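Local coordinates for stage II sporulation protein E (SpoIIE) (PDB 3ZT9) that probably acts as a manganese-dependent PP2C-type serine/threonine phosphatase in the signalling pathway downstream of the bacterial stressosome, at residues F69-C72 and H73-L76. Numbering follows the deposited sequence. Where two conformers were deposited one is given.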
loop_
_atom_site.group_PDB
_atom_site.type_symbol
_atom_site.label_atom_id
_atom_site.label_comp_id
_atom_site.label_asym_id
_atom_site.label_seq_id
_atom_site.Cartn_x
_atom_site.Cartn_y
_atom_site.Cartn_z
ATOM N N PHE A 69 -12.084 5.252 1.768
ATOM C CA PHE A 69 -12.043 4.138 2.709
ATOM C C PHE A 69 -13.434 3.731 3.138
ATOM O O PHE A 69 -13.689 2.556 3.334
ATOM C CB PHE A 69 -11.153 4.504 3.924
ATOM C CG PHE A 69 -9.699 4.219 3.693
ATOM C CD1 PHE A 69 -9.179 2.970 3.983
ATOM C CD2 PHE A 69 -8.888 5.164 3.132
ATOM C CE1 PHE A 69 -7.833 2.671 3.734
ATOM C CE2 PHE A 69 -7.537 4.899 2.896
ATOM C CZ PHE A 69 -7.008 3.648 3.203
ATOM N N GLN A 70 -14.347 4.700 3.236
ATOM C CA GLN A 70 -15.739 4.424 3.609
ATOM C C GLN A 70 -16.436 3.608 2.514
ATOM O O GLN A 70 -17.119 2.651 2.810
ATOM C CB GLN A 70 -16.514 5.723 3.932
ATOM C CG GLN A 70 -16.131 6.336 5.284
ATOM C CD GLN A 70 -16.832 7.654 5.563
ATOM O OE1 GLN A 70 -17.561 8.181 4.718
ATOM N NE2 GLN A 70 -16.620 8.190 6.757
ATOM N N LEU A 71 -16.230 3.944 1.243
ATOM C CA LEU A 71 -16.784 3.116 0.176
ATOM C C LEU A 71 -16.132 1.716 0.145
ATOM O O LEU A 71 -16.819 0.728 -0.102
ATOM C CB LEU A 71 -16.689 3.784 -1.201
ATOM C CG LEU A 71 -17.254 2.929 -2.364
ATOM C CD1 LEU A 71 -16.543 1.611 -2.466
ATOM C CD2 LEU A 71 -18.743 2.625 -2.265
ATOM N N CYS A 72 -14.814 1.626 0.353
ATOM C CA CYS A 72 -14.133 0.327 0.419
ATOM C C CYS A 72 -14.804 -0.582 1.420
ATOM O O CYS A 72 -15.087 -1.752 1.133
ATOM C CB CYS A 72 -12.674 0.473 0.881
ATOM S SG CYS A 72 -11.521 0.837 -0.393
ATOM N N HIS A 73 -15.016 -0.058 2.620
ATOM C CA HIS A 73 -15.718 -0.782 3.673
ATOM C C HIS A 73 -17.099 -1.250 3.203
ATOM O O HIS A 73 -17.472 -2.398 3.432
ATOM C CB HIS A 73 -15.848 0.139 4.899
ATOM C CG HIS A 73 -16.666 -0.435 6.008
ATOM N ND1 HIS A 73 -16.194 -1.424 6.843
ATOM C CD2 HIS A 73 -17.934 -0.175 6.406
ATOM C CE1 HIS A 73 -17.134 -1.744 7.719
ATOM N NE2 HIS A 73 -18.198 -0.999 7.474
ATOM N N ARG A 74 -17.861 -0.381 2.551
ATOM C CA ARG A 74 -19.199 -0.774 2.074
ATOM C C ARG A 74 -19.118 -1.907 1.034
ATOM O O ARG A 74 -19.910 -2.845 1.059
ATOM C CB ARG A 74 -19.940 0.434 1.486
ATOM C CG ARG A 74 -21.291 0.102 0.874
ATOM C CD ARG A 74 -21.980 1.350 0.308
ATOM N NE ARG A 74 -21.561 1.667 -1.058
ATOM C CZ ARG A 74 -21.870 2.796 -1.692
ATOM N NH1 ARG A 74 -22.593 3.730 -1.085
ATOM N NH2 ARG A 74 -21.447 2.998 -2.934
ATOM N N GLU A 75 -18.172 -1.830 0.105
ATOM C CA GLU A 75 -18.088 -2.856 -0.939
ATOM C C GLU A 75 -17.573 -4.193 -0.383
ATOM O O GLU A 75 -17.775 -5.239 -1.000
ATOM C CB GLU A 75 -17.175 -2.396 -2.078
ATOM C CG GLU A 75 -17.668 -1.199 -2.824
ATOM C CD GLU A 75 -18.835 -1.514 -3.718
ATOM O OE1 GLU A 75 -19.278 -2.677 -3.729
ATOM O OE2 GLU A 75 -19.307 -0.595 -4.413
ATOM N N LEU A 76 -16.889 -4.151 0.763
ATOM C CA LEU A 76 -16.331 -5.359 1.376
ATOM C C LEU A 76 -17.265 -6.054 2.387
ATOM O O LEU A 76 -16.962 -7.131 2.874
ATOM C CB LEU A 76 -14.972 -5.060 2.045
ATOM C CG LEU A 76 -13.856 -4.839 1.036
ATOM C CD1 LEU A 76 -12.631 -4.205 1.742
ATOM C CD2 LEU A 76 -13.468 -6.128 0.381
#
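Leu71 and Glu75, four residues apart on helix 65-76, give a worked example of how an i to i+4 pair joins backbone hydrogen bonding to side-chain packing. The amide N of Glu75 reaches the carbonyl O of Leu71 at 2.9 Å. Beside this bond the two side chains cross obliquely. The bond from Leu71 CA to CB leaves the following turn, but CG is set anti to the backbone N (chi1 179°), which swings the branch back to Glu75. CG itself lies 4.2 Å from Glu75 CG, and methyl CD1 pushes closer, to 3.0 Å from that same CG, a very tight aliphatic approach. CD2, the other methyl, lies over one face of the Arg74 guanidinium, but Arg74 is poorly ordered and its modelled fit there is doubtful. The Glu75 chain bends at chi2 (-73°), and its OE2 stays 3.9 Å from Leu71 CD2, a loose van der Waals contact between a carboxylate oxygen and a methyl. Cutting Leu71 back to an alanine is likely to strip Glu75 CG of its methyl neighbour and open a gap beside Ser56 of helix 43-60.

The same spacing recurs in His73 N to Phe69 O (3.0 Å) and Arg74 N to Gln70 O (3.1 Å), whereas Leu76 N to Cys72 O is weak, its N-H...O angle only 132°. Leu76 CG nevertheless packs 3.3 Å from Cys72 O. Cys72 and Leu76 turn to Met57 and Ile52 of helix 43-60, while Phe69 reaches Leu86 and Ala99 of strands 82-90 and 95-101. Chemically, the helix is amphipathic: its apolar side joins the PP2C-type core, and Leu71, at the border of the interface with helix 43-60, stands between that buried side and the exposed Arg74 and Glu75, whose polar ends can still meet solvent.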